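Local coordinates for acetylcholine-binding protein (Bulinus truncatus, PDB 2BJ0) that probably binds acetylcholine and related ligands at subunit interfaces, as a soluble pentameric relative of the ligand-binding domain of nicotinic acetylcholine receptors, at residues 2-13 and 60-70; 151-161 and 173-181. All coordinates share one frame; numbering follows the deposited sequence.

Contact 1 of 2, residues 2-13 and 60-70; sequences IRWTLLNQITGE and YYSSLLSSSSL
R3 and L64 join the two backbones just ahead of helix 4-12: R3 N donates to L64 O (3.2 Å) at a nearly straight 171°, with R3 as N-cap and centre of an inverse gamma turn. The R3 side chain runs extended across S63, its CD 3.5 Å from S63 O, and a water links R3 NH1, S63 O and S66 OG. L64 CD1 is the centre of an apolar cluster, meeting the methyls I2 CD1, L7 CD1 and I10 CD1, while L6 CD2 lies 3.6 Å from S63 CB. I2 turns the other branch, CG2, onto L65 CD2 at 3.7 Å. Further along the helix, I10 touches both tyrosines with its longer branch, CG1 against Y60 CE1 (3.6 Å) and CD1 against Y61 CD1 (3.7 Å). The Q9 amide lies over a face of the Y60 ring, the planes 24° apart; its CG stands opposite the backbone N (chi1 176°), and NE2 donates to E13 OE2 at 3.2 Å, which helps to fix the amide's rotation. E13 OE1 comes within 2.9 Å of Y60 OH. A second water joins I10 O to Y61 OH. The N-terminal helix thus lies on the loop between strands 45-57 and 72-76, where L64 continues onto L75 and L65 onto V73, while I2 packs on V16 of a neighbouring subunit.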
loop_
_atom_site.group_PDB
_atom_site.type_symbol
_atom_site.label_atom_id
_atom_site.label_comp_id
_atom_site.label_asym_id
_atom_site.label_seq_id
_atom_site.Cartn_x
_atom_site.Cartn_y
_atom_site.Cartn_z
ATOM N N ILE A 2 1.206 -19.278 -25.874
ATOM C CA ILE A 2 -0.060 -19.923 -25.504
ATOM C C ILE A 2 -1.150 -19.294 -26.391
ATOM O O ILE A 2 -0.876 -18.331 -27.141
ATOM C CB ILE A 2 -0.395 -19.623 -24.022
ATOM C CG1 ILE A 2 -0.389 -18.112 -23.771
ATOM C CG2 ILE A 2 0.584 -20.319 -23.068
ATOM C CD1 ILE A 2 -0.988 -17.688 -22.426
ATOM N N ARG A 3 -2.388 -19.782 -26.276
ATOM C CA ARG A 3 -3.504 -19.197 -27.013
ATOM C C ARG A 3 -3.965 -17.885 -26.374
ATOM O O ARG A 3 -4.906 -17.867 -25.573
ATOM C CB ARG A 3 -4.657 -20.201 -27.098
ATOM C CG ARG A 3 -5.637 -19.921 -28.196
ATOM C CD ARG A 3 -6.535 -21.100 -28.460
ATOM N NE ARG A 3 -7.623 -20.776 -29.362
ATOM C CZ ARG A 3 -8.418 -21.686 -29.900
ATOM N NH1 ARG A 3 -8.228 -22.977 -29.621
ATOM N NH2 ARG A 3 -9.410 -21.314 -30.709
ATOM N N TRP A 4 -3.305 -16.787 -26.754
ATOM C CA TRP A 4 -3.518 -15.471 -26.126
ATOM C C TRP A 4 -4.928 -14.943 -26.217
ATOM O O TRP A 4 -5.432 -14.341 -25.282
ATOM C CB TRP A 4 -2.555 -14.429 -26.701
ATOM C CG TRP A 4 -1.138 -14.727 -26.385
ATOM C CD1 TRP A 4 -0.221 -15.247 -27.221
ATOM C CD2 TRP A 4 -0.462 -14.507 -25.128
ATOM N NE1 TRP A 4 0.988 -15.374 -26.579
ATOM C CE2 TRP A 4 0.863 -14.928 -25.288
ATOM C CE3 TRP A 4 -0.861 -14.003 -23.870
ATOM C CZ2 TRP A 4 1.820 -14.858 -24.250
ATOM C CZ3 TRP A 4 0.081 -13.931 -22.843
ATOM C CH2 TRP A 4 1.409 -14.352 -23.045
ATOM N N THR A 5 -5.581 -15.187 -27.342
ATOM C CA THR A 5 -6.959 -14.770 -27.502
ATOM C C THR A 5 -7.917 -15.493 -26.555
ATOM O O THR A 5 -8.970 -14.979 -26.248
ATOM C CB THR A 5 -7.402 -15.001 -28.941
ATOM O OG1 THR A 5 -6.833 -16.229 -29.403
ATOM C CG2 THR A 5 -6.809 -13.929 -29.858
ATOM N N LEU A 6 -7.580 -16.709 -26.129
ATOM C CA LEU A 6 -8.413 -17.369 -25.132
ATOM C C LEU A 6 -8.263 -16.645 -23.775
ATOM O O LEU A 6 -9.226 -16.460 -23.044
ATOM C CB LEU A 6 -8.040 -18.846 -25.000
ATOM C CG LEU A 6 -8.875 -19.652 -23.999
ATOM C CD1 LEU A 6 -10.349 -19.564 -24.260
ATOM C CD2 LEU A 6 -8.428 -21.086 -24.082
ATOM N N LEU A 7 -7.046 -16.222 -23.467
ATOM C CA LEU A 7 -6.781 -15.512 -22.230
ATOM C C LEU A 7 -7.653 -14.269 -22.145
ATOM O O LEU A 7 -8.115 -13.888 -21.072
ATOM C CB LEU A 7 -5.290 -15.183 -22.126
ATOM C CG LEU A 7 -4.693 -15.022 -20.744
ATOM C CD1 LEU A 7 -5.142 -16.159 -19.797
ATOM C CD2 LEU A 7 -3.196 -14.990 -20.900
ATOM N N ASN A 8 -7.945 -13.662 -23.284
ATOM C CA ASN A 8 -8.856 -12.534 -23.299
ATOM C C ASN A 8 -10.290 -12.878 -22.896
ATOM O O ASN A 8 -10.959 -12.059 -22.273
ATOM C CB ASN A 8 -8.830 -11.858 -24.676
ATOM C CG ASN A 8 -7.442 -11.350 -25.051
ATOM O OD1 ASN A 8 -6.516 -11.289 -24.210
ATOM N ND2 ASN A 8 -7.287 -10.978 -26.323
ATOM N N GLN A 9 -10.784 -14.062 -23.260
ATOM C CA GLN A 9 -12.067 -14.539 -22.707
ATOM C C GLN A 9 -11.930 -14.796 -21.187
ATOM O O GLN A 9 -12.756 -14.347 -20.405
ATOM C CB GLN A 9 -12.568 -15.824 -23.422
ATOM C CG GLN A 9 -13.848 -16.388 -22.787
ATOM C CD GLN A 9 -14.222 -17.790 -23.242
ATOM O OE1 GLN A 9 -13.464 -18.430 -23.967
ATOM N NE2 GLN A 9 -15.400 -18.266 -22.815
ATOM N N ILE A 10 -10.879 -15.509 -20.793
ATOM C CA ILE A 10 -10.602 -15.887 -19.400
ATOM C C ILE A 10 -10.500 -14.650 -18.503
ATOM O O ILE A 10 -11.154 -14.556 -17.478
ATOM C CB ILE A 10 -9.314 -16.741 -19.334
ATOM C CG1 ILE A 10 -9.539 -18.125 -19.964
ATOM C CG2 ILE A 10 -8.799 -16.881 -17.881
ATOM C CD1 ILE A 10 -8.300 -18.989 -20.045
ATOM N N THR A 11 -9.687 -13.674 -18.904
ATOM C CA THR A 11 -9.631 -12.440 -18.145
ATOM C C THR A 11 -10.956 -11.668 -18.209
ATOM O O THR A 11 -11.442 -11.110 -17.211
ATOM C CB THR A 11 -8.476 -11.624 -18.690
ATOM O OG1 THR A 11 -7.298 -12.440 -18.609
ATOM C CG2 THR A 11 -8.200 -10.412 -17.770
ATOM N N GLY A 12 -11.575 -11.657 -19.381
ATOM C CA GLY A 12 -12.865 -11.006 -19.530
ATOM C C GLY A 12 -13.940 -11.519 -18.614
ATOM O O GLY A 12 -14.822 -10.755 -18.232
ATOM N N GLU A 13 -13.887 -12.822 -18.304
ATOM C CA GLU A 13 -14.847 -13.484 -17.434
ATOM C C GLU A 13 -14.371 -13.527 -15.982
ATOM O O GLU A 13 -15.039 -14.105 -15.131
ATOM C CB GLU A 13 -15.102 -14.930 -17.938
ATOM C CG GLU A 13 -15.851 -14.925 -19.257
ATOM C CD GLU A 13 -16.303 -16.291 -19.761
ATOM O OE1 GLU A 13 -16.019 -17.323 -19.072
ATOM O OE2 GLU A 13 -16.963 -16.303 -20.850
ATOM N N TYR A 60 -12.794 -25.370 -19.994
ATOM C CA TYR A 60 -12.492 -24.510 -21.145
ATOM C C TYR A 60 -11.046 -23.924 -21.175
ATOM O O TYR A 60 -10.563 -23.571 -22.249
ATOM C CB TYR A 60 -13.612 -23.477 -21.389
ATOM C CG TYR A 60 -13.493 -22.090 -20.751
ATOM C CD1 TYR A 60 -12.723 -21.093 -21.344
ATOM C CD2 TYR A 60 -14.218 -21.769 -19.616
ATOM C CE1 TYR A 60 -12.646 -19.805 -20.786
ATOM C CE2 TYR A 60 -14.159 -20.491 -19.044
ATOM C CZ TYR A 60 -13.370 -19.515 -19.641
ATOM O OH TYR A 60 -13.313 -18.261 -19.076
ATOM N N TYR A 61 -10.370 -23.879 -20.015
ATOM C CA TYR A 61 -8.972 -23.429 -19.895
ATOM C C TYR A 61 -7.991 -24.353 -20.602
ATOM O O TYR A 61 -6.881 -23.933 -20.940
ATOM C CB TYR A 61 -8.503 -23.283 -18.419
ATOM C CG TYR A 61 -9.108 -22.170 -17.565
ATOM C CD1 TYR A 61 -10.195 -21.403 -18.000
ATOM C CD2 TYR A 61 -8.606 -21.925 -16.277
ATOM C CE1 TYR A 61 -10.775 -20.413 -17.170
ATOM C CE2 TYR A 61 -9.165 -20.941 -15.454
ATOM C CZ TYR A 61 -10.237 -20.199 -15.895
ATOM O OH TYR A 61 -10.771 -19.238 -15.057
ATOM N N SER A 62 -8.375 -25.608 -20.824
ATOM C CA SER A 62 -7.425 -26.582 -21.407
ATOM C C SER A 62 -6.921 -26.176 -22.802
ATOM O O SER A 62 -5.858 -26.605 -23.223
ATOM C CB SER A 62 -8.052 -27.976 -21.498
ATOM O OG SER A 62 -9.105 -27.983 -22.453
ATOM N N SER A 63 -7.686 -25.357 -23.512
ATOM C CA SER A 63 -7.301 -24.913 -24.839
ATOM C C SER A 63 -6.209 -23.851 -24.807
ATOM O O SER A 63 -5.771 -23.363 -25.842
ATOM C CB SER A 63 -8.514 -24.367 -25.563
ATOM O OG SER A 63 -9.306 -25.450 -25.985
ATOM N N LEU A 64 -5.793 -23.473 -23.609
ATOM C CA LEU A 64 -4.770 -22.464 -23.462
ATOM C C LEU A 64 -3.447 -23.056 -23.904
ATOM O O LEU A 64 -2.593 -22.350 -24.428
ATOM C CB LEU A 64 -4.706 -22.004 -22.000
ATOM C CG LEU A 64 -4.104 -20.653 -21.609
ATOM C CD1 LEU A 64 -4.776 -19.432 -22.287
ATOM C CD2 LEU A 64 -4.179 -20.529 -20.089
ATOM N N LEU A 65 -3.305 -24.363 -23.719
ATOM C CA LEU A 65 -2.029 -25.049 -23.907
ATOM C C LEU A 65 -1.990 -26.097 -25.013
ATOM O O LEU A 65 -0.926 -26.335 -25.578
ATOM C CB LEU A 65 -1.595 -25.720 -22.600
ATOM C CG LEU A 65 -1.111 -24.799 -21.482
ATOM C CD1 LEU A 65 -0.615 -25.648 -20.336
ATOM C CD2 LEU A 65 -0.017 -23.828 -21.969
ATOM N N SER A 66 -3.131 -26.726 -25.292
ATOM C CA SER A 66 -3.251 -27.889 -26.193
ATOM C C SER A 66 -2.287 -27.968 -27.410
ATOM O O SER A 66 -1.908 -29.071 -27.834
ATOM C CB SER A 66 -4.713 -28.069 -26.637
ATOM O OG SER A 66 -5.224 -26.855 -27.169
ATOM N N SER A 67 -1.892 -26.811 -27.950
ATOM C CA SER A 67 -0.934 -26.762 -29.059
ATOM C C SER A 67 0.338 -25.958 -28.743
ATOM O O SER A 67 0.872 -25.239 -29.592
ATOM C CB SER A 67 -1.617 -26.218 -30.318
ATOM O OG SER A 67 -2.207 -24.959 -30.052
ATOM N N SER A 68 0.830 -26.086 -27.518
ATOM C CA SER A 68 2.090 -25.463 -27.148
ATOM C C SER A 68 2.974 -26.509 -26.476
ATOM O O SER A 68 2.481 -27.551 -25.991
ATOM C CB SER A 68 1.866 -24.247 -26.238
ATOM O OG SER A 68 1.656 -24.642 -24.897
ATOM N N SER A 69 4.276 -26.233 -26.461
ATOM C CA SER A 69 5.254 -27.144 -25.883
ATOM C C SER A 69 5.027 -27.296 -24.383
ATOM O O SER A 69 5.038 -28.427 -23.862
ATOM C CB SER A 69 6.670 -26.656 -26.182
ATOM O OG SER A 69 6.675 -25.294 -26.601
ATOM N N LEU A 70 4.784 -26.154 -23.722
ATOM C CA LEU A 70 4.509 -26.055 -22.276
ATOM C C LEU A 70 3.489 -27.089 -21.775
ATOM O O LEU A 70 2.405 -27.200 -22.342
ATOM C CB LEU A 70 4.002 -24.639 -21.937
ATOM C CG LEU A 70 4.819 -23.376 -22.239
ATOM C CD1 LEU A 70 4.056 -22.147 -21.830
ATOM C CD2 LEU A 70 6.148 -23.383 -21.534
HETATM O O HOH W 1 -5.467 -24.352 -28.522
HETATM O O HOH W 2 -11.692 -16.329 -15.423
#

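Contact 2 of 2, residues 151-161 and 173-181; sequences LITGEEGVVNI and LSATQSLNR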
loop_
_atom_site.group_PDB
_atom_site.type_symbol
_atom_site.label_atom_id
_atom_site.label_comp_id
_atom_site.label_asym_id
_atom_site.label_seq_id
_atom_site.Cartn_x
_atom_site.Cartn_y
_atom_site.Cartn_z
ATOM N N LEU A 151 -16.282 -26.512 -0.964
ATOM C CA LEU A 151 -14.954 -26.817 -0.440
ATOM C C LEU A 151 -14.829 -28.305 -0.212
ATOM O O LEU A 151 -15.780 -28.942 0.250
ATOM C CB LEU A 151 -14.724 -26.134 0.913
ATOM C CG LEU A 151 -14.309 -24.670 0.890
ATOM C CD1 LEU A 151 -14.004 -24.167 2.284
ATOM C CD2 LEU A 151 -13.098 -24.502 -0.003
ATOM N N ILE A 152 -13.663 -28.846 -0.540
ATOM C CA ILE A 152 -13.353 -30.241 -0.274
ATOM C C ILE A 152 -11.908 -30.300 0.225
ATOM O O ILE A 152 -11.085 -29.418 -0.084
ATOM C CB ILE A 152 -13.567 -31.150 -1.543
ATOM C CG1 ILE A 152 -12.658 -30.732 -2.697
ATOM C CG2 ILE A 152 -15.054 -31.162 -2.006
ATOM C CD1 ILE A 152 -12.785 -31.619 -3.953
ATOM N N THR A 153 -11.611 -31.302 1.039
ATOM C CA THR A 153 -10.234 -31.574 1.416
ATOM C C THR A 153 -9.436 -32.044 0.198
ATOM O O THR A 153 -9.864 -32.921 -0.569
ATOM C CB THR A 153 -10.184 -32.571 2.588
ATOM O OG1 THR A 153 -10.616 -31.894 3.777
ATOM C CG2 THR A 153 -8.737 -32.972 2.949
ATOM N N GLY A 154 -8.286 -31.414 0.007
ATOM C CA GLY A 154 -7.407 -31.754 -1.104
ATOM C C GLY A 154 -6.669 -33.069 -0.949
ATOM O O GLY A 154 -6.740 -33.728 0.100
ATOM N N GLU A 155 -5.915 -33.411 -1.994
ATOM C CA GLU A 155 -5.202 -34.690 -2.134
ATOM C C GLU A 155 -4.345 -35.173 -0.953
ATOM O O GLU A 155 -4.161 -36.380 -0.767
ATOM C CB GLU A 155 -4.317 -34.633 -3.372
ATOM C CG GLU A 155 -5.089 -34.572 -4.669
ATOM C CD GLU A 155 -4.177 -34.764 -5.860
ATOM O OE1 GLU A 155 -3.148 -34.044 -5.955
ATOM O OE2 GLU A 155 -4.477 -35.657 -6.686
ATOM N N GLU A 156 -3.816 -34.236 -0.171
ATOM C CA GLU A 156 -2.920 -34.566 0.936
ATOM C C GLU A 156 -3.638 -35.045 2.196
ATOM O O GLU A 156 -3.003 -35.398 3.192
ATOM C CB GLU A 156 -2.033 -33.369 1.243
ATOM C CG GLU A 156 -1.157 -32.969 0.067
ATOM C CD GLU A 156 -0.027 -32.067 0.493
ATOM O OE1 GLU A 156 0.352 -32.134 1.680
ATOM O OE2 GLU A 156 0.482 -31.289 -0.352
ATOM N N GLY A 157 -4.964 -35.055 2.138
ATOM C CA GLY A 157 -5.797 -35.382 3.285
ATOM C C GLY A 157 -5.781 -34.317 4.369
ATOM O O GLY A 157 -5.383 -33.161 4.144
ATOM N N VAL A 158 -6.202 -34.731 5.555
ATOM C CA VAL A 158 -6.406 -33.845 6.683
ATOM C C VAL A 158 -5.168 -33.893 7.586
ATOM O O VAL A 158 -5.093 -33.214 8.604
ATOM C CB VAL A 158 -7.726 -34.286 7.409
ATOM C CG1 VAL A 158 -7.716 -34.034 8.929
ATOM C CG2 VAL A 158 -8.933 -33.642 6.738
ATOM N N VAL A 159 -4.176 -34.668 7.174
ATOM C CA VAL A 159 -3.156 -35.161 8.096
ATOM C C VAL A 159 -1.743 -34.619 7.902
ATOM O O VAL A 159 -0.852 -34.939 8.698
ATOM C CB VAL A 159 -3.082 -36.710 8.014
ATOM C CG1 VAL A 159 -4.369 -37.318 8.554
ATOM C CG2 VAL A 159 -2.798 -37.164 6.547
ATOM N N ASN A 160 -1.516 -33.822 6.862
ATOM C CA ASN A 160 -0.160 -33.333 6.618
ATOM C C ASN A 160 0.171 -31.837 6.742
ATOM O O ASN A 160 1.152 -31.355 6.153
ATOM C CB ASN A 160 0.368 -33.901 5.320
ATOM C CG ASN A 160 1.283 -35.059 5.573
ATOM O OD1 ASN A 160 2.329 -34.916 6.243
ATOM N ND2 ASN A 160 0.875 -36.237 5.117
ATOM N N ILE A 161 -0.608 -31.146 7.560
ATOM C CA ILE A 161 -0.433 -29.706 7.826
ATOM C C ILE A 161 0.941 -29.366 8.422
ATOM O O ILE A 161 1.559 -28.358 8.046
ATOM C CB ILE A 161 -1.616 -29.200 8.709
ATOM C CG1 ILE A 161 -2.936 -29.576 8.036
ATOM C CG2 ILE A 161 -1.567 -27.687 8.969
ATOM C CD1 ILE A 161 -4.124 -28.983 8.650
ATOM N N LEU A 173 2.387 -29.451 18.378
ATOM C CA LEU A 173 1.984 -30.776 18.890
ATOM C C LEU A 173 1.134 -31.568 17.916
ATOM O O LEU A 173 1.370 -32.751 17.727
ATOM C CB LEU A 173 1.280 -30.648 20.262
ATOM C CG LEU A 173 2.152 -29.891 21.279
ATOM C CD1 LEU A 173 1.405 -29.541 22.556
ATOM C CD2 LEU A 173 3.438 -30.636 21.583
ATOM N N SER A 174 0.138 -30.923 17.300
ATOM C CA SER A 174 -0.770 -31.584 16.349
ATOM C C SER A 174 -1.459 -30.557 15.491
ATOM O O SER A 174 -1.487 -29.380 15.839
ATOM C CB SER A 174 -1.864 -32.321 17.093
ATOM O OG SER A 174 -2.467 -31.419 17.995
ATOM N N ALA A 175 -2.037 -31.016 14.389
ATOM C CA ALA A 175 -2.737 -30.147 13.464
ATOM C C ALA A 175 -3.629 -30.998 12.607
ATOM O O ALA A 175 -3.180 -31.989 12.046
ATOM C CB ALA A 175 -1.729 -29.351 12.582
ATOM N N THR A 176 -4.900 -30.627 12.521
ATOM C CA THR A 176 -5.816 -31.256 11.581
ATOM C C THR A 176 -6.705 -30.188 10.969
ATOM O O THR A 176 -6.603 -29.012 11.308
ATOM C CB THR A 176 -6.699 -32.336 12.260
ATOM O OG1 THR A 176 -7.449 -31.735 13.321
ATOM C CG2 THR A 176 -5.851 -33.386 13.001
ATOM N N GLN A 177 -7.571 -30.612 10.055
ATOM C CA GLN A 177 -8.611 -29.747 9.518
ATOM C C GLN A 177 -9.934 -30.484 9.423
ATOM O O GLN A 177 -9.975 -31.704 9.300
ATOM C CB GLN A 177 -8.202 -29.177 8.162
ATOM C CG GLN A 177 -8.333 -30.102 6.980
ATOM C CD GLN A 177 -7.648 -29.530 5.755
ATOM O OE1 GLN A 177 -6.532 -29.016 5.863
ATOM N NE2 GLN A 177 -8.305 -29.609 4.592
ATOM N N SER A 178 -11.008 -29.722 9.496
ATOM C CA SER A 178 -12.331 -30.252 9.386
ATOM C C SER A 178 -13.158 -29.369 8.446
ATOM O O SER A 178 -13.017 -28.144 8.446
ATOM C CB SER A 178 -12.942 -30.322 10.782
ATOM O OG SER A 178 -14.346 -30.298 10.706
ATOM N N LEU A 179 -14.002 -30.001 7.637
ATOM C CA LEU A 179 -14.871 -29.287 6.713
ATOM C C LEU A 179 -16.243 -29.110 7.354
ATOM O O LEU A 179 -16.804 -30.056 7.883
ATOM C CB LEU A 179 -14.978 -30.054 5.388
ATOM C CG LEU A 179 -16.082 -29.684 4.385
ATOM C CD1 LEU A 179 -15.944 -28.228 3.879
ATOM C CD2 LEU A 179 -16.089 -30.658 3.208
ATOM N N ASN A 180 -16.770 -27.893 7.327
ATOM C CA ASN A 180 -18.063 -27.609 7.943
ATOM C C ASN A 180 -18.890 -26.754 7.005
ATOM O O ASN A 180 -18.362 -26.225 6.029
ATOM C CB ASN A 180 -17.879 -26.879 9.285
ATOM C CG ASN A 180 -16.701 -27.432 10.111
ATOM O OD1 ASN A 180 -16.784 -28.520 10.695
ATOM N ND2 ASN A 180 -15.612 -26.675 10.168
ATOM N N ARG A 181 -20.184 -26.632 7.291
ATOM C CA ARG A 181 -21.018 -25.620 6.637
ATOM C C ARG A 181 -21.933 -24.918 7.622
ATOM O O ARG A 181 -22.416 -25.533 8.569
ATOM C CB ARG A 181 -21.801 -26.186 5.460
ATOM C CG ARG A 181 -22.562 -27.441 5.752
ATOM C CD ARG A 181 -22.535 -28.404 4.581
ATOM N NE ARG A 181 -21.165 -28.848 4.300
ATOM C CZ ARG A 181 -20.796 -29.543 3.229
ATOM N NH1 ARG A 181 -21.683 -29.877 2.298
ATOM N NH2 ARG A 181 -19.527 -29.897 3.088
#
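V158 lays both methyls over the backbone of Q177, CG1 at 3.3 Å and CG2 at 3.4 Å from Q177 O, and CG2 also touches Q177 CG at 3.6 Å. Q177 CG sits between its own N and carbonyl carbon (chi1 78°), and from there the extended chain carries the amide to T153. Q177 NE2 makes a weak bond to T153 OG1 (3.4 Å, 148°), and a weak one outside both segments to L29 O in strand 25-40; OE1 lies beside I161 CD1 at 3.7 Å. Beyond the glutamine, I161 CB meets A175 CB at 3.9 Å. On the other side, L179 reaches L151 in strand 149-153, with CD1 on L151 CB (3.8 Å) and CD2 close to L151 O. Strand 149-153 bonds to strand 25-40 and strand 170-183 to strand 190-202, so side chains bridge two sheets of the immunoglobulin-like sandwich. A type I turn, G154 to G157, lets the chain double back between the T153 and V158 contacts. No backbone hydrogen bond crosses; Q177 N is buried here without any partner. Cohesion rests mainly on van der Waals contact of aliphatic groups with each other and with backbone carbonyls, plus one weak amide bond.

In the fold
Contact 1 closes before contact 2 opens, and their centres lie 32 Å apart, with nearest atoms about 16 Å apart. Contact 1 belongs to the periphery, its centre about 25 Å from the centre of the chain; the centre of contact 2 lies about 11 Å from it. Both reach other subunits of the pentamer. In contact 1, E13 packs on W4 of a different neighbouring subunit from the one that meets I2. In contact 2, E156 bonds to S185 and packs on C186 of a neighbouring subunit, beside the C186-C187 disulfide. That vicinal disulfide marks the loop closing over the ligand pocket in this family, so 151-161 probably borders the pocket, whereas contact 1 builds the N-terminal helical end.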